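Local coordinates for DUF4974 domain-containing protein (Parabacteroides distasonis, PDB 4M0N) that is a putative FecR-family anti-sigma factor, probably restraining a sigma factor in signalling across the membrane, represented here by the part that holds its FecR and FecR C-terminal regions, at residues 120-132 with 141-153. The protein carries 1 engineered substitution. Residues are numbered along the deposited sequence; the frame is centred on the assembly and turned at random.
Sequences MPESVMRLLPNEQ and EILKKNEDAQKVT. With EDO (1,2-ethanediol), chain C.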
loop_
_atom_site.group_PDB
_atom_site.type_symbol
_atom_site.label_atom_id
_atom_site.label_comp_id
_atom_site.label_asym_id
_atom_site.label_seq_id
_atom_site.Cartn_x
_atom_site.Cartn_y
_atom_site.Cartn_z
ATOM N N MET A 120 3.043 -15.638 7.801
ATOM C CA MET A 120 3.411 -14.783 8.925
ATOM C C MET A 120 3.884 -15.728 10.038
ATOM O O MET A 120 3.670 -16.939 9.976
ATOM C CB MET A 120 2.201 -13.931 9.367
ATOM C CG MET A 120 1.747 -12.856 8.366
ATOM S SD MET A 120 0.018 -12.401 8.481
ATOM C CE MET A 120 -0.825 -13.889 7.894
ATOM N N PRO A 121 4.571 -15.192 11.047
ATOM C CA PRO A 121 5.172 -16.053 12.056
ATOM C C PRO A 121 4.205 -17.090 12.635
ATOM O O PRO A 121 4.518 -18.285 12.750
ATOM C CB PRO A 121 5.640 -15.046 13.112
ATOM C CG PRO A 121 5.952 -13.819 12.320
ATOM C CD PRO A 121 4.873 -13.764 11.272
ATOM N N GLU A 122 3.007 -16.653 12.953
ATOM C CA GLU A 122 2.085 -17.575 13.601
ATOM C C GLU A 122 0.780 -17.754 12.834
ATOM O O GLU A 122 -0.215 -18.231 13.397
ATOM C CB GLU A 122 1.868 -17.095 15.022
ATOM C CG GLU A 122 3.152 -17.134 15.865
ATOM C CD GLU A 122 3.751 -18.538 16.055
ATOM O OE1 GLU A 122 3.016 -19.512 16.267
ATOM O OE2 GLU A 122 4.993 -18.673 16.037
ATOM N N SER A 123 0.804 -17.467 11.535
ATOM C CA SER A 123 -0.397 -17.503 10.692
ATOM C C SER A 123 -0.014 -17.766 9.252
ATOM O O SER A 123 0.883 -17.100 8.737
ATOM C CB SER A 123 -1.107 -16.142 10.728
ATOM O OG SER A 123 -2.165 -16.081 9.771
ATOM N N VAL A 124 -0.698 -18.709 8.592
ATOM C CA VAL A 124 -0.572 -18.885 7.156
ATOM C C VAL A 124 -1.979 -18.846 6.562
ATOM O O VAL A 124 -2.859 -19.560 7.025
ATOM C CB VAL A 124 0.125 -20.224 6.836
ATOM C CG1 VAL A 124 0.089 -20.518 5.339
ATOM C CG2 VAL A 124 1.550 -20.198 7.369
ATOM N N MET A 125 -2.174 -18.032 5.532
ATOM C CA MET A 125 -3.487 -17.846 4.950
ATOM C C MET A 125 -3.401 -17.826 3.445
ATOM O O MET A 125 -2.511 -17.223 2.887
ATOM C CB MET A 125 -4.074 -16.538 5.458
ATOM C CG MET A 125 -4.115 -16.472 6.984
ATOM S SD MET A 125 -4.926 -15.002 7.678
ATOM C CE MET A 125 -6.615 -15.533 7.489
ATOM N N ARG A 126 -4.363 -18.467 2.797
ATOM C CA ARG A 126 -4.417 -18.422 1.356
ATOM C C ARG A 126 -5.541 -17.474 0.963
ATOM O O ARG A 126 -6.613 -17.456 1.583
ATOM C CB ARG A 126 -4.587 -19.820 0.781
ATOM C CG ARG A 126 -3.344 -20.668 1.003
ATOM C CD ARG A 126 -3.295 -21.928 0.160
ATOM N NE ARG A 126 -4.321 -22.894 0.553
ATOM C CZ ARG A 126 -4.218 -24.216 0.439
ATOM N NH1 ARG A 126 -3.113 -24.779 -0.044
ATOM N NH2 ARG A 126 -5.228 -24.986 0.833
ATOM N N LEU A 127 -5.288 -16.698 -0.078
ATOM C CA LEU A 127 -6.204 -15.645 -0.512
ATOM C C LEU A 127 -6.518 -15.826 -1.974
ATOM O O LEU A 127 -5.673 -16.266 -2.746
ATOM C CB LEU A 127 -5.557 -14.294 -0.354
ATOM C CG LEU A 127 -5.280 -13.852 1.084
ATOM C CD1 LEU A 127 -4.524 -12.545 0.972
ATOM C CD2 LEU A 127 -6.557 -13.720 1.892
ATOM N N LEU A 128 -7.755 -15.483 -2.322
ATOM C CA LEU A 128 -8.234 -15.502 -3.677
ATOM C C LEU A 128 -8.569 -14.078 -4.133
ATOM O O LEU A 128 -8.501 -13.138 -3.349
ATOM C CB LEU A 128 -9.519 -16.343 -3.706
ATOM C CG LEU A 128 -9.385 -17.815 -3.342
ATOM C CD1 LEU A 128 -10.799 -18.406 -3.224
ATOM C CD2 LEU A 128 -8.591 -18.472 -4.447
ATOM N N PRO A 129 -8.950 -13.924 -5.423
ATOM C CA PRO A 129 -9.224 -12.576 -5.909
ATOM C C PRO A 129 -10.267 -11.832 -5.104
ATOM O O PRO A 129 -11.274 -12.383 -4.685
ATOM C CB PRO A 129 -9.662 -12.820 -7.357
ATOM C CG PRO A 129 -8.854 -14.029 -7.757
ATOM C CD PRO A 129 -8.936 -14.896 -6.528
ATOM N N ASN A 130 -9.966 -10.571 -4.849
ATOM C CA ASN A 130 -10.811 -9.684 -4.063
ATOM C C ASN A 130 -10.990 -10.108 -2.602
ATOM O O ASN A 130 -11.984 -9.799 -1.967
ATOM C CB ASN A 130 -12.105 -9.395 -4.777
ATOM C CG ASN A 130 -11.860 -8.863 -6.180
ATOM O OD1 ASN A 130 -10.998 -8.004 -6.371
ATOM N ND2 ASN A 130 -12.481 -9.465 -7.151
ATOM N N GLU A 131 -10.003 -10.855 -2.112
ATOM C CA GLU A 131 -9.774 -11.058 -0.697
ATOM C C GLU A 131 -8.514 -10.304 -0.293
ATOM O O GLU A 131 -7.648 -10.002 -1.114
ATOM C CB GLU A 131 -9.615 -12.555 -0.400
ATOM C CG GLU A 131 -10.842 -13.362 -0.770
ATOM C CD GLU A 131 -10.771 -14.793 -0.223
ATOM O OE1 GLU A 131 -9.661 -15.387 -0.276
ATOM O OE2 GLU A 131 -11.816 -15.293 0.262
ATOM N N GLN A 132 -8.441 -9.980 0.984
ATOM C CA GLN A 132 -7.388 -9.171 1.508
ATOM C C GLN A 132 -7.071 -9.619 2.914
ATOM O O GLN A 132 -7.948 -10.079 3.615
ATOM C CB GLN A 132 -7.927 -7.726 1.544
ATOM C CG GLN A 132 -7.124 -6.662 2.198
ATOM C CD GLN A 132 -7.836 -5.333 2.104
ATOM O OE1 GLN A 132 -8.834 -5.056 2.811
ATOM N NE2 GLN A 132 -7.331 -4.510 1.235
ATOM N N GLU A 141 -3.171 -7.483 15.455
ATOM C CA GLU A 141 -4.396 -8.036 14.860
ATOM C C GLU A 141 -4.181 -8.387 13.411
ATOM O O GLU A 141 -3.436 -7.733 12.667
ATOM C CB GLU A 141 -5.591 -7.063 15.031
ATOM C CG GLU A 141 -6.119 -6.948 16.436
ATOM C CD GLU A 141 -7.350 -6.032 16.539
ATOM O OE1 GLU A 141 -7.795 -5.496 15.504
ATOM O OE2 GLU A 141 -7.877 -5.856 17.652
ATOM N N ILE A 142 -4.899 -9.414 12.969
ATOM C CA ILE A 142 -4.852 -9.869 11.617
ATOM C C ILE A 142 -6.311 -10.051 11.180
ATOM O O ILE A 142 -7.066 -10.763 11.846
ATOM C CB ILE A 142 -4.136 -11.239 11.492
ATOM C CG1 ILE A 142 -2.704 -11.195 12.070
ATOM C CG2 ILE A 142 -4.085 -11.661 10.037
ATOM C CD1 ILE A 142 -2.050 -12.559 12.224
ATOM N N LEU A 143 -6.670 -9.420 10.072
ATOM C CA LEU A 143 -8.041 -9.494 9.536
ATOM C C LEU A 143 -8.021 -9.961 8.113
ATOM O O LEU A 143 -7.396 -9.331 7.255
ATOM C CB LEU A 143 -8.700 -8.099 9.599
ATOM C CG LEU A 143 -10.085 -7.991 8.976
ATOM C CD1 LEU A 143 -11.012 -8.966 9.654
ATOM C CD2 LEU A 143 -10.608 -6.533 9.038
ATOM N N LYS A 144 -8.730 -11.054 7.828
ATOM C CA LYS A 144 -8.994 -11.440 6.463
ATOM C C LYS A 144 -10.412 -11.035 6.114
ATOM O O LYS A 144 -11.328 -11.265 6.876
ATOM C CB LYS A 144 -8.843 -12.957 6.305
ATOM C CG LYS A 144 -9.046 -13.483 4.886
ATOM C CD LYS A 144 -10.377 -14.152 4.718
ATOM C CE LYS A 144 -10.722 -14.416 3.265
ATOM N NZ LYS A 144 -12.156 -14.852 3.217
ATOM N N LYS A 145 -10.568 -10.451 4.931
ATOM C CA LYS A 145 -11.827 -9.892 4.512
ATOM C C LYS A 145 -11.908 -9.770 3.003
ATOM O O LYS A 145 -10.939 -10.024 2.307
ATOM C CB LYS A 145 -12.037 -8.507 5.121
ATOM C CG LYS A 145 -11.023 -7.461 4.681
ATOM C CD LYS A 145 -11.339 -6.081 5.249
ATOM C CE LYS A 145 -12.690 -5.507 4.831
ATOM N NZ LYS A 145 -12.678 -4.059 5.142
ATOM N N ASN A 146 -13.076 -9.358 2.505
ATOM C CA ASN A 146 -13.220 -9.064 1.094
ATOM C C ASN A 146 -12.918 -7.617 0.832
ATOM O O ASN A 146 -13.251 -6.734 1.636
ATOM C CB ASN A 146 -14.648 -9.377 0.610
ATOM C CG ASN A 146 -14.993 -10.843 0.699
ATOM O OD1 ASN A 146 -14.176 -11.709 0.407
ATOM N ND2 ASN A 146 -16.241 -11.128 1.041
ATOM N N GLU A 147 -12.309 -7.346 -0.306
ATOM C CA GLU A 147 -12.104 -5.959 -0.727
ATOM C C GLU A 147 -11.893 -5.995 -2.222
ATOM O O GLU A 147 -11.296 -6.933 -2.761
ATOM C CB GLU A 147 -10.894 -5.330 -0.016
ATOM C CG GLU A 147 -10.641 -3.864 -0.367
ATOM C CD GLU A 147 -11.831 -2.987 -0.056
ATOM O OE1 GLU A 147 -11.918 -2.480 1.072
ATOM O OE2 GLU A 147 -12.674 -2.785 -0.957
ATOM N N ASP A 148 -12.363 -4.953 -2.885
ATOM C CA ASP A 148 -12.219 -4.796 -4.330
ATOM C C ASP A 148 -10.800 -4.425 -4.695
ATOM O O ASP A 148 -10.364 -3.283 -4.489
ATOM C CB ASP A 148 -13.215 -3.710 -4.782
ATOM C CG ASP A 148 -13.257 -3.523 -6.268
ATOM O OD1 ASP A 148 -12.280 -3.813 -6.948
ATOM O OD2 ASP A 148 -14.310 -3.076 -6.780
ATOM N N ALA A 149 -10.038 -5.395 -5.217
ATOM C CA ALA A 149 -8.632 -5.184 -5.504
ATOM C C ALA A 149 -8.418 -4.191 -6.649
ATOM O O ALA A 149 -7.355 -3.591 -6.727
ATOM C CB ALA A 149 -7.942 -6.516 -5.831
ATOM N N GLN A 150 -9.411 -4.036 -7.535
ATOM C CA GLN A 150 -9.311 -3.018 -8.591
ATOM C C GLN A 150 -9.273 -1.622 -7.948
ATOM O O GLN A 150 -8.541 -0.725 -8.422
ATOM C CB GLN A 150 -10.460 -3.170 -9.587
ATOM C CG GLN A 150 -10.393 -2.207 -10.742
ATOM C CD GLN A 150 -11.380 -2.546 -11.825
ATOM O OE1 GLN A 150 -12.363 -3.222 -11.582
ATOM N NE2 GLN A 150 -11.118 -2.071 -13.033
ATOM N N LYS A 151 -10.007 -1.428 -6.859
ATOM C CA LYS A 151 -10.013 -0.146 -6.158
ATOM C C LYS A 151 -8.770 0.009 -5.290
ATOM O O LYS A 151 -8.180 1.113 -5.191
ATOM C CB LYS A 151 -11.289 0.001 -5.348
ATOM C CG LYS A 151 -12.536 0.103 -6.224
ATOM C CD LYS A 151 -13.774 0.324 -5.373
ATOM C CE LYS A 151 -15.081 0.359 -6.164
ATOM N NZ LYS A 151 -15.061 1.181 -7.402
ATOM N N VAL A 152 -8.343 -1.094 -4.678
ATOM C CA VAL A 152 -7.121 -1.102 -3.855
ATOM C C VAL A 152 -5.947 -0.589 -4.673
ATOM O O VAL A 152 -5.098 0.152 -4.142
ATOM C CB VAL A 152 -6.814 -2.518 -3.299
ATOM C CG1 VAL A 152 -5.424 -2.585 -2.627
ATOM C CG2 VAL A 152 -7.852 -2.930 -2.277
ATOM N N THR A 153 -5.906 -0.971 -5.945
ATOM C CA THR A 153 -4.795 -0.717 -6.847
ATOM C C THR A 153 -5.076 0.474 -7.768
ATOM O O THR A 153 -4.478 0.581 -8.799
ATOM C CB THR A 153 -4.437 -1.965 -7.694
ATOM O OG1 THR A 153 -5.549 -2.395 -8.504
ATOM C CG2 THR A 153 -4.008 -3.094 -6.765
HETATM C C1 EDO C . -6.686 -5.344 12.130
HETATM O O1 EDO C . -6.689 -4.383 13.201
HETATM C C2 EDO C . -7.000 -4.642 10.816
HETATM O O2 EDO C . -8.201 -3.875 10.928
HETATM O O HOH W 1 -8.485 -7.431 -2.408
HETATM O O HOH W 2 -10.359 -2.993 3.234
#
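Gln132 and Lys145 pair antiparallel at the open end of the beta hairpin of strands 131-136 and 142-146, which ends one of the two seven-stranded sheets of this part of the chain, with strand 142-146 outermost. Gln132 N reaches Lys145 O at 2.8 Å and Lys145 N returns to Gln132 O; Glu131 and Asn146 form the adjoining non-hydrogen-bonded pair. Beyond it, Glu147 N donates to Asn130 O.

On the face carrying Glu131, Lys144 NZ lies 3.0 Å from Glu131 OE2 in a salt bridge, coming from above the carboxylate plane. The other oxygen, OE1, takes Leu128 N at 2.8 Å, tying the carboxylate to the type II turn of Leu128-Glu131. A glutamine in place of Glu131 would probably leave Lys144 NZ without its countercharge. Apolar contacts join strand 123-127, in the other sheet, to strand 142-146: Met125, bent at its last torsion (chi3 80°), sets CE 3.6 Å from Lys144 CB, while Leu127 CD2 meets Lys144 CG.

On the opposite face Gln132 runs alongside Glu147, the amide and carboxylate planes 67° apart. One water links Gln132 OE1, Lys145 NZ and Glu147 OE1; Gln132 NE2 bonds Ser110, and Glu147 also holds Tyr161 and Asn163.

Asp148 N-caps helix 149-152, and Asn130 OD1 accepts from Ala149 N at 3.0 Å, the donor tilted 28° from the amide carbonyl plane.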